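Local coordinates for probable leucine/isoleucine/valine-binding protein (Rhodopirellula baltica, PDB 4KV7) that probably binds a small ligand such as a branched-chain amino acid, like other periplasmic binding proteins of the leucine-binding family, at residues Ala144-Leu149 with Glu157-Phe162; Asn52-Lys57 with Lys315-Ile320; Val251-Leu256 with Val363-Asp368. The protein carries 1 engineered substitution. All blocks are in the same frame, centred on the assembly; numbering follows the deposited sequence. Where two conformers were deposited one is given.

In the fold
From the N terminus, the chain runs through strand 16-24 and helix 31-50 into 52-57, the first half of contact 2, which waits about 260 residues for its partner, the end of helix 301-319. Nested inside that long loop, contact 1 closes a short one, joining helix 138-151 to the next strand, 159-164. Contact 3 opens later, at helix 253-260, and closes only with the late strand 361-365, so its segments alternate with those of contact 2. Contacts 1 and 3, with centres 19 Å apart, reach the same seven-stranded sheet. Contact 2 lies 44 Å from contact 1, centre to centre, beside the strand pair 16-24 and 57-65 of the other lobe.

Contact 1. Residues Ala144-Leu149 with Glu157-Phe162; sequences AMVDAL and EEIGFF
V146 and I159 meet beside the ring of F161, the flat group nearest this helix-on-strand contact. The ring's CZ stays 5.0 Å from V146 CG2, short of contact; F173 meets the ring edge-to-face, and I180 and I221 also touch F161. The setting is an alpha/beta lobe of the periplasmic binding protein fold, in which helix 138-151 packs on the parallel part of a mixed sheet and leads through a short connection into strand 159-164. V146 and L149, three residues apart on the helix, present methyls that I159 meets from the strand. I159 carries CG1 beside its backbone N (chi1 -59°) and then runs extended (chi2 170°), which sends CD1 out to the helix. L149 lies obliquely across this chain, also touching A219 and L246 of strands 219-223 and 244-247, while V146 leans against A179, I180 and H183 of helix 167-183. The charged neighbours turn to other partners: D147 forms a salt bridge with R182 and E158 one with K218. At the centre, I159 CD1 lies 4.2 Å from V146 CG1 and equally far from L149 CD1, so this one methyl makes both contacts.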
loop_
_atom_site.group_PDB
_atom_site.type_symbol
_atom_site.label_atom_id
_atom_site.label_comp_id
_atom_site.label_asym_id
_atom_site.label_seq_id
_atom_site.Cartn_x
_atom_site.Cartn_y
_atom_site.Cartn_z
ATOM N N ALA A 144 14.584 -0.099 -6.169
ATOM C CA ALA A 144 15.383 -0.630 -5.067
ATOM C C ALA A 144 15.692 -2.114 -5.275
ATOM O O ALA A 144 16.828 -2.547 -5.091
ATOM C CB ALA A 144 14.681 -0.405 -3.747
HETATM N N MSE A 145 14.683 -2.881 -5.682
HETATM C CA MSE A 145 14.859 -4.300 -5.944
HETATM C C MSE A 145 15.865 -4.547 -7.057
HETATM O O MSE A 145 16.791 -5.353 -6.909
HETATM C CB MSE A 145 13.528 -4.930 -6.359
HETATM C CG MSE A 145 12.477 -5.003 -5.292
HETATM SE SE MSE A 145 10.914 -5.703 -6.141
HETATM C CE MSE A 145 9.792 -6.074 -4.583
ATOM N N VAL A 146 15.660 -3.884 -8.194
ATOM C CA VAL A 146 16.494 -4.132 -9.358
ATOM C C VAL A 146 17.938 -3.740 -9.076
ATOM O O VAL A 146 18.861 -4.502 -9.393
ATOM C CB VAL A 146 15.939 -3.433 -10.615
ATOM C CG1 VAL A 146 16.983 -3.401 -11.739
ATOM C CG2 VAL A 146 14.645 -4.105 -11.064
ATOM N N ASP A 147 18.153 -2.569 -8.482
ATOM C CA ASP A 147 19.518 -2.154 -8.186
ATOM C C ASP A 147 20.200 -3.155 -7.261
ATOM O O ASP A 147 21.371 -3.480 -7.446
ATOM C CB ASP A 147 19.549 -0.760 -7.548
ATOM C CG ASP A 147 19.221 0.358 -8.528
ATOM O OD1 ASP A 147 19.293 0.136 -9.751
ATOM O OD2 ASP A 147 18.888 1.470 -8.057
ATOM N N ALA A 148 19.464 -3.652 -6.271
ATOM C CA ALA A 148 20.050 -4.595 -5.324
ATOM C C ALA A 148 20.359 -5.943 -5.966
ATOM O O ALA A 148 21.373 -6.558 -5.656
ATOM C CB ALA A 148 19.148 -4.773 -4.135
ATOM N N LEU A 149 19.481 -6.403 -6.851
ATOM C CA LEU A 149 19.710 -7.654 -7.562
ATOM C C LEU A 149 20.950 -7.569 -8.443
ATOM O O LEU A 149 21.791 -8.468 -8.442
ATOM C CB LEU A 149 18.482 -8.020 -8.400
ATOM C CG LEU A 149 17.283 -8.509 -7.591
ATOM C CD1 LEU A 149 16.014 -8.423 -8.415
ATOM C CD2 LEU A 149 17.528 -9.945 -7.126
ATOM N N GLU A 157 18.910 -9.315 -17.663
ATOM C CA GLU A 157 18.097 -10.240 -18.445
ATOM C C GLU A 157 17.548 -11.415 -17.638
ATOM O O GLU A 157 16.699 -12.163 -18.130
ATOM C CB GLU A 157 18.904 -10.800 -19.623
ATOM C CG GLU A 157 19.966 -11.832 -19.220
ATOM C CD GLU A 157 20.711 -12.427 -20.408
ATOM O OE1 GLU A 157 20.610 -11.859 -21.517
ATOM O OE2 GLU A 157 21.398 -13.460 -20.232
ATOM N N GLU A 158 18.050 -11.593 -16.417
ATOM C CA GLU A 158 17.646 -12.694 -15.542
ATOM C C GLU A 158 16.575 -12.280 -14.533
ATOM O O GLU A 158 16.202 -13.067 -13.655
ATOM C CB GLU A 158 18.856 -13.254 -14.796
ATOM C CG GLU A 158 19.851 -13.965 -15.697
ATOM C CD GLU A 158 21.177 -14.267 -15.024
ATOM O OE1 GLU A 158 21.514 -13.623 -14.012
ATOM O OE2 GLU A 158 21.893 -15.152 -15.526
ATOM N N ILE A 159 16.072 -11.054 -14.661
ATOM C CA ILE A 159 15.031 -10.553 -13.774
ATOM C C ILE A 159 13.685 -10.634 -14.480
ATOM O O ILE A 159 13.464 -9.975 -15.501
ATOM C CB ILE A 159 15.300 -9.098 -13.344
ATOM C CG1 ILE A 159 16.641 -8.994 -12.617
ATOM C CG2 ILE A 159 14.170 -8.586 -12.451
ATOM C CD1 ILE A 159 17.089 -7.566 -12.383
ATOM N N GLY A 160 12.788 -11.448 -13.928
ATOM C CA GLY A 160 11.463 -11.638 -14.493
ATOM C C GLY A 160 10.371 -11.033 -13.635
ATOM O O GLY A 160 10.607 -10.612 -12.498
ATOM N N PHE A 161 9.161 -11.001 -14.184
ATOM C CA PHE A 161 8.029 -10.357 -13.525
ATOM C C PHE A 161 6.807 -11.253 -13.578
ATOM O O PHE A 161 6.538 -11.886 -14.597
ATOM C CB PHE A 161 7.723 -9.023 -14.199
ATOM C CG PHE A 161 8.840 -8.042 -14.061
ATOM C CD1 PHE A 161 9.937 -8.071 -14.914
ATOM C CD2 PHE A 161 8.821 -7.122 -13.034
ATOM C CE1 PHE A 161 10.989 -7.187 -14.748
ATOM C CE2 PHE A 161 9.875 -6.239 -12.860
ATOM C CZ PHE A 161 10.956 -6.275 -13.719
ATOM N N PHE A 162 6.070 -11.286 -12.468
ATOM C CA PHE A 162 4.782 -11.972 -12.382
ATOM C C PHE A 162 3.800 -10.927 -11.907
ATOM O O PHE A 162 3.915 -10.445 -10.777
ATOM C CB PHE A 162 4.844 -13.119 -11.382
ATOM C CG PHE A 162 3.525 -13.805 -11.185
ATOM C CD1 PHE A 162 3.005 -14.641 -12.163
ATOM C CD2 PHE A 162 2.787 -13.597 -10.024
ATOM C CE1 PHE A 162 1.772 -15.260 -11.977
ATOM C CE2 PHE A 162 1.566 -14.208 -9.836
ATOM C CZ PHE A 162 1.060 -15.042 -10.816
#

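Contact 2. Residues Asn52-Lys57 with Lys315-Ile320; sequences NHLPSK and KAVTSI
L54 and T318 bring their CA atoms to 6.5 Å, the closest CA pair between a tight connection and the last turn of helix 301-319. The connection begins with N52, which, with positive phi (56°), is the C-prime residue of the Schellman motif ending helix 31-50. A type II beta turn from L54 to K57 follows, closed by K57 N to L54 O at 3.1 Å, and delivers the chain into strand 57-65. Contact 2 thus ties this helix-to-strand link to the end of a helix more than 250 residues farther along the chain.

The side chain of L54 has two conformers, and in one of them it forks against the helix. There CD2 rests 3.9 Å from V317 CG1, with CD1 slightly farther from the same methyl, and the two side chains cross at about a right angle. V317 turns CG1 this way by setting it anti to the backbone N (chi1 173°), and it also touches L18 of strand 16-24 and I324. T318, which is exposed, brings OG1 to 3.4 Å from L54 CD2, but its hydrogen bond goes to V314 O, one helical turn back. H53 O, 3.8 Å from T318 OG1, stays beyond bonding distance. With the hydroxyl engaged within its own helix, L54 meets it by van der Waals contact, and the two segments are held together mainly by apolar packing at a partly exposed border.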
loop_
_atom_site.group_PDB
_atom_site.type_symbol
_atom_site.label_atom_id
_atom_site.label_comp_id
_atom_site.label_asym_id
_atom_site.label_seq_id
_atom_site.Cartn_x
_atom_site.Cartn_y
_atom_site.Cartn_z
ATOM N N ASN A 52 -7.767 12.868 23.427
ATOM C CA ASN A 52 -8.381 14.184 23.246
ATOM C C ASN A 52 -7.605 15.060 22.266
ATOM O O ASN A 52 -7.425 16.252 22.491
ATOM C CB ASN A 52 -8.556 14.905 24.589
ATOM C CG ASN A 52 -9.587 16.017 24.523
ATOM O OD1 ASN A 52 -10.569 15.922 23.788
ATOM N ND2 ASN A 52 -9.366 17.079 25.288
ATOM N N HIS A 53 -7.151 14.458 21.174
ATOM C CA HIS A 53 -6.379 15.189 20.177
ATOM C C HIS A 53 -7.237 16.187 19.409
ATOM O O HIS A 53 -6.730 17.197 18.921
ATOM C CB HIS A 53 -5.677 14.225 19.221
ATOM C CG HIS A 53 -4.505 13.521 19.832
ATOM N ND1 HIS A 53 -3.891 12.442 19.234
ATOM C CD2 HIS A 53 -3.837 13.744 20.987
ATOM C CE1 HIS A 53 -2.892 12.032 19.997
ATOM N NE2 HIS A 53 -2.837 12.806 21.064
ATOM N N LEU A 54 -8.533 15.896 19.303
ATOM C CA LEU A 54 -9.471 16.785 18.627
ATOM C C LEU A 54 -10.658 17.072 19.535
ATOM O O LEU A 54 -11.723 16.480 19.368
ATOM C CB LEU A 54 -9.953 16.160 17.315
ATOM C CG LEU A 54 -8.881 15.884 16.257
ATOM C CD1 LEU A 54 -9.454 15.057 15.117
ATOM C CD2 LEU A 54 -8.286 17.176 15.725
ATOM N N PRO A 55 -10.473 17.978 20.504
ATOM C CA PRO A 55 -11.547 18.273 21.455
ATOM C C PRO A 55 -12.829 18.697 20.740
ATOM O O PRO A 55 -12.763 19.433 19.756
ATOM C CB PRO A 55 -10.973 19.434 22.282
ATOM C CG PRO A 55 -9.489 19.301 22.142
ATOM C CD PRO A 55 -9.278 18.806 20.746
ATOM N N SER A 56 -13.963 18.191 21.213
ATOM C CA SER A 56 -15.275 18.507 20.645
ATOM C C SER A 56 -15.426 18.138 19.169
ATOM O O SER A 56 -16.217 18.753 18.445
ATOM C CB SER A 56 -15.629 19.978 20.872
ATOM O OG SER A 56 -15.667 20.267 22.256
ATOM N N LYS A 57 -14.672 17.132 18.731
ATOM C CA LYS A 57 -14.820 16.572 17.388
ATOM C C LYS A 57 -15.050 15.081 17.527
ATOM O O LYS A 57 -14.469 14.436 18.402
ATOM C CB LYS A 57 -13.566 16.800 16.535
ATOM C CG LYS A 57 -13.176 18.254 16.346
ATOM C CD LYS A 57 -14.282 19.077 15.707
ATOM C CE LYS A 57 -13.833 20.525 15.538
ATOM N NZ LYS A 57 -14.945 21.442 15.164
ATOM N N LYS A 315 -3.130 14.941 12.433
ATOM C CA LYS A 315 -2.195 16.054 12.543
ATOM C C LYS A 315 -2.632 17.234 11.670
ATOM O O LYS A 315 -2.658 18.381 12.126
ATOM C CB LYS A 315 -0.782 15.596 12.172
ATOM C CG LYS A 315 0.295 16.672 12.317
ATOM C CD LYS A 315 1.684 16.085 12.066
ATOM C CE LYS A 315 2.793 17.112 12.214
ATOM N NZ LYS A 315 3.044 17.439 13.650
ATOM N N ALA A 316 -3.004 16.960 10.424
ATOM C CA ALA A 316 -3.482 18.021 9.543
ATOM C C ALA A 316 -4.756 18.669 10.086
ATOM O O ALA A 316 -4.872 19.892 10.121
ATOM C CB ALA A 316 -3.708 17.491 8.127
ATOM N N VAL A 317 -5.716 17.856 10.509
ATOM C CA VAL A 317 -6.972 18.403 11.020
ATOM C C VAL A 317 -6.747 19.282 12.256
ATOM O O VAL A 317 -7.358 20.345 12.387
ATOM C CB VAL A 317 -8.005 17.290 11.299
ATOM C CG1 VAL A 317 -9.232 17.854 11.997
ATOM C CG2 VAL A 317 -8.398 16.603 9.995
ATOM N N THR A 318 -5.832 18.867 13.133
ATOM C CA THR A 318 -5.523 19.618 14.353
ATOM C C THR A 318 -5.049 21.038 14.045
ATOM O O THR A 318 -5.282 21.972 14.821
ATOM C CB THR A 318 -4.436 18.894 15.193
ATOM O OG1 THR A 318 -4.916 17.605 15.588
ATOM C CG2 THR A 318 -4.078 19.684 16.441
ATOM N N SER A 319 -4.398 21.201 12.899
ATOM C CA SER A 319 -3.817 22.481 12.520
ATOM C C SER A 319 -4.833 23.474 11.979
ATOM O O SER A 319 -4.534 24.658 11.852
ATOM C CB SER A 319 -2.721 22.280 11.473
ATOM O OG SER A 319 -3.271 22.025 10.192
ATOM N N ILE A 320 -6.027 22.999 11.646
ATOM C CA ILE A 320 -7.003 23.858 10.997
ATOM C C ILE A 320 -7.571 24.869 11.972
ATOM O O ILE A 320 -7.976 24.518 13.079
ATOM C CB ILE A 320 -8.159 23.040 10.376
ATOM C CG1 ILE A 320 -7.635 22.165 9.237
ATOM C CG2 ILE A 320 -9.256 23.965 9.852
ATOM C CD1 ILE A 320 -8.658 21.199 8.676
#

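Contact 3. Residues Val251-Leu256 with Val363-Asp368; sequences VGADAL and VLIGAD
The backbone N of L256, whose side chain reaches I365, donates to G252 O at 2.8 Å and so closes the first turn of helix 253-260. G252 is the N-cap residue, and its backbone (phi 91°) takes a conformation that suits glycine. On this turn A253 and L256 direct their side chains to strand 361-365, which adds antiparallel to 268-271 within the mixed sheet of this lobe of the periplasmic binding protein fold. The contact therefore packs a helix on a strand that joins the sheet only near the end of the chain.

I365 provides the strand's share. CG1 is anti to the carbonyl carbon (chi1 -58°) and the chain continues straight (chi2 177°), an extended course that carries CD1 to the first turn of the helix. There CD1 lies 4.4 Å from A253 CB. L256 CD2 is 4.3 Å from the same I365 CD1, and A253 O is also close to it. The backbone of I365 is hydrogen-bonded to G266 and I267. L256 also touches C229 and S230 of helix 226-238. F301, at the start of helix 301-319, touches both A253 and V363. D254, whose CB points away from the strand, accepts a hydrogen bond from F301 N through OD2. Across the contact the groups that meet are methyls and one carbonyl oxygen; it rests on burial of apolar surface, by loose van der Waals contact, while the polar bonds run within the helix turn and the sheet.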
loop_
_atom_site.group_PDB
_atom_site.type_symbol
_atom_site.label_atom_id
_atom_site.label_comp_id
_atom_site.label_asym_id
_atom_site.label_seq_id
_atom_site.Cartn_x
_atom_site.Cartn_y
_atom_site.Cartn_z
ATOM N N VAL A 251 1.358 -6.726 -2.213
ATOM C CA VAL A 251 1.072 -8.158 -2.130
ATOM C C VAL A 251 0.458 -8.517 -0.785
ATOM O O VAL A 251 -0.468 -9.321 -0.720
ATOM C CB VAL A 251 2.352 -8.991 -2.375
ATOM C CG1 VAL A 251 2.102 -10.476 -2.127
ATOM C CG2 VAL A 251 2.862 -8.766 -3.787
ATOM N N GLY A 252 0.974 -7.915 0.281
ATOM C CA GLY A 252 0.557 -8.236 1.636
ATOM C C GLY A 252 1.441 -9.324 2.207
ATOM O O GLY A 252 1.096 -10.509 2.162
ATOM N N ALA A 253 2.609 -8.927 2.708
ATOM C CA ALA A 253 3.630 -9.887 3.122
ATOM C C ALA A 253 3.178 -10.735 4.295
ATOM O O ALA A 253 3.563 -11.892 4.405
ATOM C CB ALA A 253 4.933 -9.168 3.452
ATOM N N ASP A 254 2.369 -10.164 5.176
ATOM C CA ASP A 254 1.885 -10.931 6.315
ATOM C C ASP A 254 0.896 -12.005 5.875
ATOM O O ASP A 254 0.988 -13.155 6.298
ATOM C CB ASP A 254 1.303 -9.994 7.364
ATOM C CG ASP A 254 2.347 -9.040 7.904
ATOM O OD1 ASP A 254 3.271 -9.523 8.586
ATOM O OD2 ASP A 254 2.251 -7.818 7.636
ATOM N N ALA A 255 -0.014 -11.639 4.983
ATOM C CA ALA A 255 -0.951 -12.617 4.437
ATOM C C ALA A 255 -0.234 -13.671 3.594
ATOM O O ALA A 255 -0.601 -14.852 3.603
ATOM C CB ALA A 255 -2.018 -11.932 3.623
ATOM N N LEU A 256 0.787 -13.249 2.863
ATOM C CA LEU A 256 1.562 -14.163 2.044
ATOM C C LEU A 256 2.256 -15.209 2.905
ATOM O O LEU A 256 2.216 -16.410 2.607
ATOM C CB LEU A 256 2.596 -13.367 1.253
ATOM C CG LEU A 256 3.493 -14.163 0.307
ATOM C CD1 LEU A 256 2.724 -14.655 -0.913
ATOM C CD2 LEU A 256 4.673 -13.318 -0.121
ATOM N N VAL A 363 12.133 -6.292 3.646
ATOM C CA VAL A 363 12.143 -7.287 4.703
ATOM C C VAL A 363 12.401 -8.659 4.112
ATOM O O VAL A 363 12.077 -8.921 2.951
ATOM C CB VAL A 363 10.837 -7.297 5.550
ATOM C CG1 VAL A 363 10.551 -5.908 6.124
ATOM C CG2 VAL A 363 9.647 -7.826 4.754
ATOM N N LEU A 364 13.011 -9.512 4.925
ATOM C CA LEU A 364 13.247 -10.897 4.574
ATOM C C LEU A 364 12.305 -11.762 5.395
ATOM O O LEU A 364 12.297 -11.699 6.631
ATOM C CB LEU A 364 14.696 -11.270 4.882
ATOM C CG LEU A 364 15.076 -12.733 4.635
ATOM C CD1 LEU A 364 14.938 -13.096 3.156
ATOM C CD2 LEU A 364 16.482 -13.039 5.144
ATOM N N ILE A 365 11.491 -12.558 4.715
ATOM C CA ILE A 365 10.574 -13.449 5.401
ATOM C C ILE A 365 11.324 -14.711 5.798
ATOM O O ILE A 365 11.996 -15.328 4.971
ATOM C CB ILE A 365 9.367 -13.799 4.516
ATOM C CG1 ILE A 365 8.632 -12.523 4.099
ATOM C CG2 ILE A 365 8.433 -14.757 5.248
ATOM C CD1 ILE A 365 7.464 -12.760 3.151
ATOM N N GLY A 366 11.216 -15.087 7.068
ATOM C CA GLY A 366 11.900 -16.256 7.583
ATOM C C GLY A 366 10.922 -17.372 7.876
ATOM O O GLY A 366 9.850 -17.438 7.276
ATOM N N ALA A 367 11.296 -18.254 8.798
ATOM C CA ALA A 367 10.462 -19.389 9.178
ATOM C C ALA A 367 9.154 -18.973 9.854
ATOM O O ALA A 367 8.084 -19.490 9.522
ATOM C CB ALA A 367 11.248 -20.345 10.085
ATOM N N ASP A 368 9.245 -18.036 10.792
ATOM C CA ASP A 368 8.123 -17.719 11.667
ATOM C C ASP A 368 7.745 -16.241 11.653
ATOM O O ASP A 368 6.690 -15.861 12.167
ATOM C CB ASP A 368 8.459 -18.124 13.103
ATOM C CG ASP A 368 8.794 -19.596 13.233
ATOM O OD1 ASP A 368 7.942 -20.434 12.874
ATOM O OD2 ASP A 368 9.914 -19.914 13.691
#